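Local structure of scyllo-inositol 2-dehydrogenase (NADP(+)) IolW (Bacillus subtilis subsp. subtilis, 3GDO) at residues Val19-Leu24 with Ile70-Ser75; Ala198-Gln203 with Glu334-Ser339; Arg238-Gly243 with Ser247-Gly252. The protein catalyses the reversible, NADPH-dependent reduction of scyllo-inosose to scyllo-inositol and cannot use NADH in its place. One frame throughout, in Å; residues are numbered along the deposited sequence.

In the fold
Contact 1 lies in the nucleotide-binding Rossmann part of this Gfo/Idh/MocA enzyme, where a GxGxxG-like pattern (Gly12, Gly14, Gly17) runs from the turn after strand 6-11 into helix 15-26, consistent with dinucleotide binding. Contacts 2 and 3 both belong to the C-terminal alpha/beta domain and share its large mixed sheet: contact 2 lays helix 323-342 against strand 195-201, and contact 3 is a hairpin of that same sheet. Their centres are about 24 Å apart. The centre of contact 1 is about 28 Å from that of contact 2 and about 31 Å from that of contact 3, and none of the three touches another. Residues of contacts 2 and 3 also meet the second subunit.

Contact 1 of 3, residues Val19-Leu24 with Ile70-Ser75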
ATOM      1  N   VAL B  19       2.346  -9.919  31.909  1.00 34.60           N
ATOM      2  CA  VAL B  19       1.373  -8.959  31.362  1.00 34.31           C
ATOM      3  C   VAL B  19       0.452  -9.615  30.334  1.00 33.83           C
ATOM      4  O   VAL B  19      -0.752  -9.414  30.368  1.00 33.76           O
ATOM      5  CB  VAL B  19       2.066  -7.691  30.751  1.00 34.20           C
ATOM      6  CG1 VAL B  19       1.021  -6.730  30.180  1.00 33.38           C
ATOM      7  CG2 VAL B  19       2.918  -6.959  31.825  1.00 34.21           C
ATOM      8  N   PHE B  20       1.009 -10.386  29.414  1.00 34.03           N
ATOM      9  CA  PHE B  20       0.177 -10.915  28.284  1.00 35.05           C
ATOM     10  C   PHE B  20      -0.509 -12.275  28.553  1.00 35.02           C
ATOM     11  O   PHE B  20      -1.527 -12.575  27.936  1.00 35.45           O
ATOM     12  CB  PHE B  20       0.948 -10.926  26.950  1.00 35.27           C
ATOM     13  CG  PHE B  20       1.524  -9.545  26.549  1.00 38.40           C
ATOM     14  CD1 PHE B  20       0.801  -8.361  26.766  1.00 40.46           C
ATOM     15  CD2 PHE B  20       2.781  -9.452  25.953  1.00 40.73           C
ATOM     16  CE1 PHE B  20       1.331  -7.083  26.409  1.00 40.99           C
ATOM     17  CE2 PHE B  20       3.338  -8.190  25.593  1.00 40.77           C
ATOM     18  CZ  PHE B  20       2.613  -7.006  25.815  1.00 41.93           C
ATOM     19  N   HIS B  21       0.029 -13.080  29.476  1.00 34.67           N
ATOM     20  CA  HIS B  21      -0.518 -14.429  29.701  1.00 35.45           C
ATOM     21  C   HIS B  21      -1.140 -14.599  31.068  1.00 35.32           C
ATOM     22  O   HIS B  21      -2.310 -15.000  31.194  1.00 36.81           O
ATOM     23  CB  HIS B  21       0.556 -15.502  29.431  1.00 34.36           C
ATOM     24  CG  HIS B  21       0.930 -15.606  27.984  1.00 36.21           C
ATOM     25  ND1 HIS B  21       0.298 -16.467  27.109  1.00 34.49           N
ATOM     26  CD2 HIS B  21       1.862 -14.938  27.250  1.00 38.34           C
ATOM     27  CE1 HIS B  21       0.846 -16.350  25.906  1.00 36.45           C
ATOM     28  NE2 HIS B  21       1.784 -15.412  25.961  1.00 37.24           N
ATOM     29  N   GLY B  22      -0.344 -14.294  32.086  1.00 36.18           N
ATOM     30  CA  GLY B  22      -0.734 -14.375  33.477  1.00 36.35           C
ATOM     31  C   GLY B  22      -2.093 -13.820  33.801  1.00 37.33           C
ATOM     32  O   GLY B  22      -2.915 -14.543  34.346  1.00 37.72           O
ATOM     33  N   PRO B  23      -2.345 -12.535  33.468  1.00 37.46           N
ATOM     34  CA  PRO B  23      -3.620 -11.923  33.802  1.00 37.49           C
ATOM     35  C   PRO B  23      -4.806 -12.603  33.115  1.00 37.82           C
ATOM     36  O   PRO B  23      -5.914 -12.594  33.651  1.00 38.89           O
ATOM     37  CB  PRO B  23      -3.458 -10.492  33.271  1.00 38.04           C
ATOM     38  CG  PRO B  23      -2.045 -10.221  33.341  1.00 36.31           C
ATOM     39  CD  PRO B  23      -1.356 -11.520  33.050  1.00 37.84           C
ATOM     40  N   LEU B  24      -4.599 -13.156  31.924  1.00 37.94           N
ATOM     41  CA  LEU B  24      -5.698 -13.814  31.211  1.00 37.82           C
ATOM     42  C   LEU B  24      -6.002 -15.178  31.857  1.00 38.59           C
ATOM     43  O   LEU B  24      -7.168 -15.529  32.097  1.00 38.91           O
ATOM     44  CB  LEU B  24      -5.346 -13.987  29.737  1.00 37.15           C
ATOM     45  CG  LEU B  24      -5.088 -12.697  28.946  1.00 36.08           C
ATOM     46  CD1 LEU B  24      -4.806 -12.990  27.491  1.00 33.75           C
ATOM     47  CD2 LEU B  24      -6.265 -11.727  29.083  1.00 36.22           C
ATOM     48  N   ILE B  70       3.435 -22.845  29.430  1.00 35.87           N
ATOM     49  CA  ILE B  70       3.514 -21.642  28.554  1.00 35.04           C
ATOM     50  C   ILE B  70       4.971 -21.207  28.380  1.00 35.70           C
ATOM     51  O   ILE B  70       5.667 -20.919  29.347  1.00 35.57           O
ATOM     52  CB  ILE B  70       2.692 -20.488  29.125  1.00 35.40           C
ATOM     53  CG1 ILE B  70       1.371 -20.997  29.722  1.00 33.85           C
ATOM     54  CG2 ILE B  70       2.508 -19.367  28.081  1.00 30.25           C
ATOM     55  CD1 ILE B  70       0.325 -21.519  28.711  1.00 37.04           C
ATOM     56  N   VAL B  71       5.468 -21.233  27.163  1.00 36.27           N
ATOM     57  CA  VAL B  71       6.856 -20.863  26.965  1.00 37.84           C
ATOM     58  C   VAL B  71       6.974 -19.368  26.569  1.00 39.02           C
ATOM     59  O   VAL B  71       6.565 -18.960  25.492  1.00 38.08           O
ATOM     60  CB  VAL B  71       7.570 -21.784  25.979  1.00 38.13           C
ATOM     61  CG1 VAL B  71       9.036 -21.401  25.875  1.00 36.90           C
ATOM     62  CG2 VAL B  71       7.448 -23.247  26.459  1.00 38.06           C
ATOM     63  N   THR B  72       7.478 -18.564  27.498  1.00 40.13           N
ATOM     64  CA  THR B  72       7.777 -17.177  27.190  1.00 41.69           C
ATOM     65  C   THR B  72       9.294 -16.861  27.316  1.00 44.03           C
ATOM     66  O   THR B  72       9.671 -15.716  27.317  1.00 44.72           O
ATOM     67  CB  THR B  72       6.954 -16.214  28.062  1.00 40.62           C
ATOM     68  OG1 THR B  72       7.543 -16.164  29.352  1.00 39.09           O
ATOM     69  CG2 THR B  72       5.441 -16.635  28.142  1.00 37.76           C
ATOM     70  N   THR B  73      10.161 -17.856  27.412  1.00 46.89           N
ATOM     71  CA  THR B  73      11.583 -17.550  27.537  1.00 50.30           C
ATOM     72  C   THR B  73      12.075 -16.892  26.233  1.00 52.21           C
ATOM     73  O   THR B  73      11.389 -17.006  25.211  1.00 52.38           O
ATOM     74  CB  THR B  73      12.418 -18.780  27.942  1.00 50.49           C
ATOM     75  OG1 THR B  73      12.043 -19.891  27.135  1.00 52.63           O
ATOM     76  CG2 THR B  73      12.165 -19.131  29.420  1.00 51.81           C
ATOM     77  N   PRO B  74      13.225 -16.159  26.268  1.00 53.84           N
ATOM     78  CA  PRO B  74      13.617 -15.390  25.063  1.00 55.15           C
ATOM     79  C   PRO B  74      13.864 -16.270  23.830  1.00 56.65           C
ATOM     80  O   PRO B  74      14.262 -17.440  23.968  1.00 57.17           O
ATOM     81  CB  PRO B  74      14.920 -14.682  25.500  1.00 55.21           C
ATOM     82  CG  PRO B  74      14.863 -14.645  26.993  1.00 54.25           C
ATOM     83  CD  PRO B  74      14.170 -15.940  27.381  1.00 53.63           C
ATOM     84  N   SER B  75      13.628 -15.696  22.646  1.00 58.45           N
ATOM     85  CA  SER B  75      13.788 -16.372  21.338  1.00 60.04           C
ATOM     86  C   SER B  75      14.898 -17.443  21.218  1.00 60.81           C
ATOM     87  O   SER B  75      14.669 -18.485  20.618  1.00 61.76           O
ATOM     88  CB  SER B  75      13.923 -15.347  20.198  1.00 59.87           C
ATOM     89  OG  SER B  75      12.800 -15.412  19.329  1.00 60.07           O
TER
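His21 and Ile70 have the closest CA atoms across the two segments, yet these stay 8.3 Å apart, so helix and strand meet through side chains alone. Residues 19-24 belong to helix 15-26, which is irregular here: a wider pi-type turn spans 19-21, and the regular helical bonding lapses at Pro23 and Leu24, where Leu24 N makes a weak bond to His21 O. Proline, lacking an N-H, suits such a break. Residues 70 and 71 finish strand 68-71, and the chain then leaves the sheet as a loop.

The imidazole of His21 carries the whole contact. Its CG stands anti to its own carbonyl carbon (chi1 -69°), and the ring reaches across to the strand end. The methyl CG2 of Ile70 sits over one face of this ring in a CH-pi contact, 4.0 Å from the centroid and 23° off the normal, displaced toward the rim; its closest ring atom is His21 ND1, at 3.8 Å. A branched aliphatic residue suits this place because it offers the ring a methyl and nothing polar. Thr72 adds a lighter touch, its CG2 coming obliquely to His21 CD2 at 4.1 Å. The hydroxyl of Thr72 is engaged elsewhere, bonded to the carbonyl O of Leu11, so its methyl is the branch left to meet the histidine.

Both ring nitrogens of the buried histidine have partners, ND1 with Tyr306 OH and NE2 with Glu95 OE2, and two such bonds would fix the rotation of the ring. The arrangement joins the first helix of the Rossmann fold to its fourth strand in chain order: strand 68-71 runs between 6-11 and 91-95 in the parallel sheet, while helix 256-261 packs on Val19, Phe20 and Pro23.

Contact 2 of 3, residues Ala198-Gln203 with Glu334-Ser339; sequences ANVMAQ and EAAMES
Ala198 and Ala336 meet methyl to methyl, CB to CB at 3.6 Å, where strand 198-201 passes over helix 334-339. The two segments run nearly at right angles, at 85°, and their axes approach to 6.6 Å. Two alanines suit so close a crossing, since a longer side chain at either position would have to fit between backbones whose CA atoms lie 5.0 Å apart. The Ala198 methyl points at the helix and also rests on its backbone, 3.4 Å from Ala336 O.

Two residues on, on the same face of the strand, Val200 turns toward the helix as well. Its CG1 lies anti to the backbone N, and the other methyl, CG2, does the touching, 4.3 Å from Ala336 CB. Ala336 is thus met by both inward-facing strand residues, while Asn199 between them points away.

The polar end of the contact is Ser339. With OG anti to its backbone N (chi1 171°), the hydroxyl reaches Ala198 N and accepts a hydrogen bond of 2.7 Å, its N-H...O angle 146°. The same OG is bonded to the carbonyl O of Arg344, just before the short edge strand 346-347. With an alanine at Ser339, the amide of Ala198 would probably lose this acceptor, and the hydroxyl's bond to the carbonyl of Arg344 would go with it.

A neighbouring bond, from Val200 N to Ser340 OG, repeats the pattern. Strand 195-201 lies between 212-219 and the short strand 346-347; Ser339 and Ser340 supply hydroxyls to two of its amides. Serine therefore combines a side chain small enough for a close crossing with an oxygen that can satisfy a backbone N-H, so apolar contact and polar pairing hold helix 323-342 to this sheet together.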
ATOM      1  N   ALA B 198       9.032  -9.851  -2.013  1.00 32.22           N
ATOM      2  CA  ALA B 198       9.212  -9.029  -0.807  1.00 32.51           C
ATOM      3  C   ALA B 198      10.449  -8.158  -0.851  1.00 33.15           C
ATOM      4  O   ALA B 198      11.441  -8.493  -1.498  1.00 31.80           O
ATOM      5  CB  ALA B 198       9.244  -9.934   0.443  1.00 30.78           C
ATOM      6  N   ASN B 199      10.378  -7.051  -0.109  1.00 32.93           N
ATOM      7  CA  ASN B 199      11.538  -6.253   0.216  1.00 33.42           C
ATOM      8  C   ASN B 199      11.599  -6.175   1.740  1.00 34.12           C
ATOM      9  O   ASN B 199      10.624  -5.790   2.417  1.00 33.51           O
ATOM     10  CB  ASN B 199      11.452  -4.868  -0.449  1.00 33.12           C
ATOM     11  CG  ASN B 199      12.695  -4.009  -0.200  1.00 36.94           C
ATOM     12  OD1 ASN B 199      13.831  -4.517  -0.202  1.00 36.83           O
ATOM     13  ND2 ASN B 199      12.488  -2.705   0.041  1.00 37.34           N
ATOM     14  N   VAL B 200      12.734  -6.570   2.298  1.00 34.26           N
ATOM     15  CA  VAL B 200      12.875  -6.610   3.746  1.00 35.62           C
ATOM     16  C   VAL B 200      14.217  -5.905   4.027  1.00 36.65           C
ATOM     17  O   VAL B 200      15.256  -6.299   3.478  1.00 36.62           O
ATOM     18  CB  VAL B 200      12.790  -8.095   4.265  1.00 35.96           C
ATOM     19  CG1 VAL B 200      12.989  -8.204   5.737  1.00 37.03           C
ATOM     20  CG2 VAL B 200      11.418  -8.733   3.895  1.00 35.56           C
ATOM     21  N   MET B 201      14.174  -4.836   4.817  1.00 36.76           N
ATOM     22  CA  MET B 201      15.339  -3.983   5.010  1.00 37.41           C
ATOM     23  C   MET B 201      15.322  -3.258   6.339  1.00 38.15           C
ATOM     24  O   MET B 201      14.345  -3.305   7.124  1.00 37.65           O
ATOM     25  CB  MET B 201      15.528  -2.962   3.844  1.00 37.65           C
ATOM     26  CG  MET B 201      14.530  -1.733   3.802  1.00 37.51           C
ATOM     27  SD  MET B 201      14.753  -0.459   2.475  1.00 39.90           S
ATOM     28  CE  MET B 201      15.065  -1.385   1.061  1.00 33.79           C
ATOM     29  N   ALA B 202      16.448  -2.583   6.560  1.00 39.47           N
ATOM     30  CA  ALA B 202      16.670  -1.629   7.639  1.00 40.71           C
ATOM     31  C   ALA B 202      16.737  -0.223   7.015  1.00 41.29           C
ATOM     32  O   ALA B 202      17.711   0.138   6.366  1.00 41.85           O
ATOM     33  CB  ALA B 202      17.959  -1.967   8.342  1.00 40.03           C
ATOM     34  N   GLN B 203      15.675   0.551   7.196  1.00 42.30           N
ATOM     35  CA  GLN B 203      15.667   1.958   6.843  1.00 42.73           C
ATOM     36  C   GLN B 203      16.437   2.877   7.780  1.00 43.69           C
ATOM     37  O   GLN B 203      16.979   3.886   7.345  1.00 43.63           O
ATOM     38  CB  GLN B 203      14.235   2.468   6.784  1.00 42.25           C
ATOM     39  CG  GLN B 203      13.725   2.542   5.393  1.00 39.45           C
ATOM     40  CD  GLN B 203      12.283   2.989   5.313  1.00 35.52           C
ATOM     41  OE1 GLN B 203      11.516   2.909   6.289  1.00 34.27           O
ATOM     42  NE2 GLN B 203      11.905   3.451   4.137  1.00 32.79           N
ATOM     43  N   GLU B 334      10.413 -16.791   5.732  1.00 32.13           N
ATOM     44  CA  GLU B 334      11.673 -17.214   5.084  1.00 33.39           C
ATOM     45  C   GLU B 334      11.678 -16.958   3.601  1.00 32.34           C
ATOM     46  O   GLU B 334      12.701 -16.554   3.034  1.00 34.22           O
ATOM     47  CB  GLU B 334      11.985 -18.711   5.367  1.00 34.13           C
ATOM     48  CG  GLU B 334      12.528 -18.967   6.787  1.00 37.20           C
ATOM     49  CD  GLU B 334      13.044 -20.432   7.017  1.00 43.69           C
ATOM     50  OE1 GLU B 334      14.276 -20.630   7.138  1.00 47.44           O
ATOM     51  OE2 GLU B 334      12.221 -21.372   7.082  1.00 44.12           O
ATOM     52  N   ALA B 335      10.535 -17.160   2.966  1.00 32.28           N
ATOM     53  CA  ALA B 335      10.404 -16.893   1.524  1.00 32.28           C
ATOM     54  C   ALA B 335      10.491 -15.385   1.197  1.00 31.73           C
ATOM     55  O   ALA B 335      11.072 -14.991   0.192  1.00 30.79           O
ATOM     56  CB  ALA B 335       9.089 -17.484   0.968  1.00 31.64           C
ATOM     57  N   ALA B 336       9.897 -14.566   2.055  1.00 31.70           N
ATOM     58  CA  ALA B 336      10.064 -13.095   1.975  1.00 31.59           C
ATOM     59  C   ALA B 336      11.528 -12.692   2.063  1.00 31.50           C
ATOM     60  O   ALA B 336      11.979 -11.839   1.297  1.00 31.80           O
ATOM     61  CB  ALA B 336       9.284 -12.401   3.104  1.00 30.87           C
ATOM     62  N   MET B 337      12.261 -13.287   3.005  1.00 31.67           N
ATOM     63  CA  MET B 337      13.678 -12.933   3.219  1.00 32.81           C
ATOM     64  C   MET B 337      14.481 -13.330   2.004  1.00 33.20           C
ATOM     65  O   MET B 337      15.343 -12.585   1.517  1.00 33.02           O
ATOM     66  CB  MET B 337      14.203 -13.574   4.504  1.00 32.88           C
ATOM     67  CG  MET B 337      13.435 -13.103   5.783  1.00 32.62           C
ATOM     68  SD  MET B 337      13.891 -13.896   7.381  1.00 28.52           S
ATOM     69  CE  MET B 337      15.588 -13.400   7.500  1.00 35.35           C
ATOM     70  N   GLU B 338      14.139 -14.504   1.486  1.00 34.11           N
ATOM     71  CA  GLU B 338      14.771 -15.060   0.299  1.00 35.08           C
ATOM     72  C   GLU B 338      14.408 -14.243  -0.962  1.00 34.13           C
ATOM     73  O   GLU B 338      15.290 -13.920  -1.795  1.00 34.03           O
ATOM     74  CB  GLU B 338      14.378 -16.546   0.172  1.00 36.41           C
ATOM     75  CG  GLU B 338      15.096 -17.328  -0.905  1.00 42.03           C
ATOM     76  CD  GLU B 338      16.569 -17.558  -0.593  1.00 49.13           C
ATOM     77  OE1 GLU B 338      16.987 -17.368   0.582  1.00 53.36           O
ATOM     78  OE2 GLU B 338      17.310 -17.949  -1.525  1.00 52.50           O
ATOM     79  N   SER B 339      13.138 -13.842  -1.069  1.00 33.11           N
ATOM     80  CA  SER B 339      12.710 -12.951  -2.159  1.00 32.36           C
ATOM     81  C   SER B 339      13.532 -11.662  -2.161  1.00 32.65           C
ATOM     82  O   SER B 339      14.074 -11.243  -3.194  1.00 31.73           O
ATOM     83  CB  SER B 339      11.210 -12.645  -2.057  1.00 32.90           C
ATOM     84  OG  SER B 339      10.851 -11.621  -3.002  1.00 32.16           O
TER

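Contact 3 of 3, residues Arg238-Gly243 with Ser247-Gly252; sequences RYQIHG and SFIKYG
Tyr239 and Lys250 form a hydrogen-bonded antiparallel pair, with Lys250 N bonded to Tyr239 O at 3.0 Å; Ile241 and Phe248 repeat it, Phe248 N to Ile241 O at 2.8 Å. These regular rungs are the tight part of the hairpin. Beside them, the non-hydrogen-bonded pairs carry the closer side-chain contacts. At the edge of the His242 ring, ND1 shares a hydrogen bond with Ser247 OG (2.8 Å), a reach that a short hydroxyl side chain suits. Ile249 keeps CG1 anti to its carbonyl carbon (chi1 -51°) and bends back at chi2 (-61°), which lays CD1 against Gln240 CB at 3.7 Å and obliquely near His242 CE1.

The other end is looser. Arg238 and Tyr239 both face Lys250 in a classic beta bulge, and the bond from Arg238 N to Lys250 O is weak. Here Tyr251 points away from the partner strand, its OH bonded to Tyr251 OH of the second subunit; Gly252 is partly exposed, with backbone angles that call for glycine. The extended Arg238 passes Gly252 O with its CD at 3.2 Å, and its guanidinium makes a cation-pi contact with Tyr153.

Within the large sheet, strand 239-243 also pairs with 146-152, and 246-250 with 280-286. Helix 129-139 covers Tyr239, Ile241 and Phe248, whereas Gln240, His242, Ser247 and Ile249 face the second subunit, where Ser247 OG bonds Ala234 N of that subunit.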
ATOM      1  N   ARG B 238      -5.009   0.647   8.710  1.00 29.82           N
ATOM      2  CA  ARG B 238      -4.465  -0.691   9.038  1.00 29.72           C
ATOM      3  C   ARG B 238      -4.939  -1.684   7.967  1.00 29.23           C
ATOM      4  O   ARG B 238      -4.122  -2.416   7.395  1.00 28.23           O
ATOM      5  CB  ARG B 238      -4.894  -1.145  10.432  1.00 29.88           C
ATOM      6  CG  ARG B 238      -4.381  -2.569  10.785  1.00 30.52           C
ATOM      7  CD  ARG B 238      -4.449  -2.850  12.281  1.00 30.33           C
ATOM      8  NE  ARG B 238      -4.111  -4.249  12.634  1.00 32.17           N
ATOM      9  CZ  ARG B 238      -2.925  -4.671  13.086  1.00 37.97           C
ATOM     10  NH1 ARG B 238      -1.884  -3.823  13.203  1.00 35.40           N
ATOM     11  NH2 ARG B 238      -2.770  -5.963  13.423  1.00 34.02           N
ATOM     12  N   TYR B 239      -6.237  -1.676   7.679  1.00 29.24           N
ATOM     13  CA  TYR B 239      -6.849  -2.540   6.645  1.00 29.66           C
ATOM     14  C   TYR B 239      -7.485  -1.767   5.511  1.00 29.26           C
ATOM     15  O   TYR B 239      -8.251  -0.836   5.727  1.00 29.33           O
ATOM     16  CB  TYR B 239      -7.942  -3.483   7.225  1.00 29.92           C
ATOM     17  CG  TYR B 239      -7.412  -4.381   8.328  1.00 30.26           C
ATOM     18  CD1 TYR B 239      -6.798  -5.605   8.015  1.00 31.96           C
ATOM     19  CD2 TYR B 239      -7.457  -3.984   9.651  1.00 27.41           C
ATOM     20  CE1 TYR B 239      -6.277  -6.423   9.005  1.00 28.30           C
ATOM     21  CE2 TYR B 239      -6.921  -4.793  10.651  1.00 32.38           C
ATOM     22  CZ  TYR B 239      -6.324  -6.008  10.311  1.00 31.54           C
ATOM     23  OH  TYR B 239      -5.778  -6.818  11.293  1.00 30.61           O
ATOM     24  N   GLN B 240      -7.209  -2.221   4.304  1.00 29.84           N
ATOM     25  CA  GLN B 240      -7.953  -1.820   3.135  1.00 31.07           C
ATOM     26  C   GLN B 240      -8.256  -3.083   2.371  1.00 30.99           C
ATOM     27  O   GLN B 240      -7.335  -3.761   1.809  1.00 28.92           O
ATOM     28  CB  GLN B 240      -7.139  -0.845   2.248  1.00 31.71           C
ATOM     29  CG  GLN B 240      -6.709   0.442   2.965  1.00 34.84           C
ATOM     30  CD  GLN B 240      -5.701   1.290   2.167  1.00 40.36           C
ATOM     31  OE1 GLN B 240      -6.028   1.872   1.142  1.00 41.07           O
ATOM     32  NE2 GLN B 240      -4.473   1.377   2.676  1.00 43.13           N
ATOM     33  N   ILE B 241      -9.547  -3.401   2.317  1.00 30.89           N
ATOM     34  CA  ILE B 241      -9.973  -4.649   1.704  1.00 31.00           C
ATOM     35  C   ILE B 241     -11.035  -4.420   0.634  1.00 31.81           C
ATOM     36  O   ILE B 241     -12.096  -3.856   0.943  1.00 32.14           O
ATOM     37  CB  ILE B 241     -10.548  -5.620   2.765  1.00 30.75           C
ATOM     38  CG1 ILE B 241      -9.618  -5.758   3.973  1.00 29.76           C
ATOM     39  CG2 ILE B 241     -10.818  -7.000   2.119  1.00 31.86           C
ATOM     40  CD1 ILE B 241     -10.243  -6.553   5.147  1.00 34.33           C
ATOM     41  N   HIS B 242     -10.773  -4.886  -0.585  1.00 30.67           N
ATOM     42  CA  HIS B 242     -11.662  -4.661  -1.734  1.00 32.48           C
ATOM     43  C   HIS B 242     -12.167  -5.969  -2.300  1.00 33.31           C
ATOM     44  O   HIS B 242     -11.360  -6.857  -2.666  1.00 34.41           O
ATOM     45  CB  HIS B 242     -10.955  -3.864  -2.846  1.00 31.69           C
ATOM     46  CG  HIS B 242     -10.236  -2.657  -2.335  1.00 32.31           C
ATOM     47  ND1 HIS B 242     -10.877  -1.677  -1.609  1.00 26.21           N
ATOM     48  CD2 HIS B 242      -8.932  -2.272  -2.437  1.00 28.47           C
ATOM     49  CE1 HIS B 242      -9.992  -0.758  -1.245  1.00 32.13           C
ATOM     50  NE2 HIS B 242      -8.802  -1.102  -1.720  1.00 31.47           N
ATOM     51  N   GLY B 243     -13.492  -6.089  -2.376  1.00 35.06           N
ATOM     52  CA  GLY B 243     -14.160  -7.252  -3.001  1.00 36.22           C
ATOM     53  C   GLY B 243     -15.023  -6.876  -4.205  1.00 38.36           C
ATOM     54  O   GLY B 243     -14.996  -5.720  -4.652  1.00 38.03           O
ATOM     55  N   SER B 247     -15.903  -2.524  -0.093  1.00 37.45           N
ATOM     56  CA  SER B 247     -14.579  -2.196   0.432  1.00 36.51           C
ATOM     57  C   SER B 247     -14.731  -1.952   1.923  1.00 36.62           C
ATOM     58  O   SER B 247     -15.728  -1.307   2.368  1.00 36.49           O
ATOM     59  CB  SER B 247     -14.078  -0.887  -0.165  1.00 36.17           C
ATOM     60  OG  SER B 247     -13.617  -1.025  -1.485  1.00 35.31           O
ATOM     61  N   PHE B 248     -13.763  -2.441   2.693  1.00 34.86           N
ATOM     62  CA  PHE B 248     -13.699  -2.160   4.134  1.00 33.80           C
ATOM     63  C   PHE B 248     -12.396  -1.446   4.404  1.00 32.96           C
ATOM     64  O   PHE B 248     -11.321  -1.958   4.048  1.00 31.92           O
ATOM     65  CB  PHE B 248     -13.796  -3.457   4.949  1.00 33.82           C
ATOM     66  CG  PHE B 248     -13.996  -3.242   6.439  1.00 35.43           C
ATOM     67  CD1 PHE B 248     -15.128  -2.574   6.917  1.00 35.11           C
ATOM     68  CD2 PHE B 248     -13.056  -3.727   7.359  1.00 36.84           C
ATOM     69  CE1 PHE B 248     -15.323  -2.369   8.281  1.00 34.06           C
ATOM     70  CE2 PHE B 248     -13.226  -3.538   8.728  1.00 34.98           C
ATOM     71  CZ  PHE B 248     -14.373  -2.853   9.206  1.00 35.81           C
ATOM     72  N   ILE B 249     -12.468  -0.244   4.975  1.00 33.09           N
ATOM     73  CA  ILE B 249     -11.244   0.544   5.257  1.00 32.83           C
ATOM     74  C   ILE B 249     -11.266   0.898   6.710  1.00 32.69           C
ATOM     75  O   ILE B 249     -12.262   1.453   7.189  1.00 33.82           O
ATOM     76  CB  ILE B 249     -11.148   1.872   4.502  1.00 32.95           C
ATOM     77  CG1 ILE B 249     -11.370   1.727   2.976  1.00 36.24           C
ATOM     78  CG2 ILE B 249      -9.825   2.603   4.875  1.00 32.40           C
ATOM     79  CD1 ILE B 249     -10.415   0.882   2.292  1.00 40.51           C
ATOM     80  N   LYS B 250     -10.199   0.577   7.437  1.00 31.76           N
ATOM     81  CA  LYS B 250     -10.212   0.815   8.879  1.00 32.10           C
ATOM     82  C   LYS B 250      -8.859   1.233   9.422  1.00 31.81           C
ATOM     83  O   LYS B 250      -7.822   0.649   9.034  1.00 31.53           O
ATOM     84  CB  LYS B 250     -10.701  -0.451   9.616  1.00 31.28           C
ATOM     85  CG  LYS B 250     -10.822  -0.234  11.138  1.00 31.76           C
ATOM     86  CD  LYS B 250     -11.416  -1.480  11.872  1.00 30.50           C
ATOM     87  CE  LYS B 250     -11.608  -1.199  13.368  1.00 30.29           C
ATOM     88  NZ  LYS B 250     -10.387  -0.478  14.023  1.00 32.46           N
ATOM     89  N   TYR B 251      -8.881   2.202  10.334  1.00 31.58           N
ATOM     90  CA  TYR B 251      -7.692   2.636  11.078  1.00 33.40           C
ATOM     91  C   TYR B 251      -7.657   2.040  12.501  1.00 33.37           C
ATOM     92  O   TYR B 251      -8.671   1.617  13.033  1.00 34.89           O
ATOM     93  CB  TYR B 251      -7.656   4.162  11.221  1.00 33.54           C
ATOM     94  CG  TYR B 251      -7.501   4.974   9.939  1.00 34.43           C
ATOM     95  CD1 TYR B 251      -6.327   5.712   9.712  1.00 34.76           C
ATOM     96  CD2 TYR B 251      -8.511   5.000   8.977  1.00 35.83           C
ATOM     97  CE1 TYR B 251      -6.140   6.471   8.554  1.00 35.09           C
ATOM     98  CE2 TYR B 251      -8.362   5.778   7.789  1.00 35.58           C
ATOM     99  CZ  TYR B 251      -7.163   6.511   7.603  1.00 36.20           C
ATOM    100  OH  TYR B 251      -6.986   7.276   6.497  1.00 32.96           O
ATOM    101  N   GLY B 252      -6.487   2.053  13.121  1.00 33.71           N
ATOM    102  CA  GLY B 252      -6.408   1.849  14.576  1.00 34.13           C
ATOM    103  C   GLY B 252      -5.858   0.448  14.860  1.00 34.86           C
ATOM    104  O   GLY B 252      -5.629  -0.362  13.938  1.00 33.11           O
TER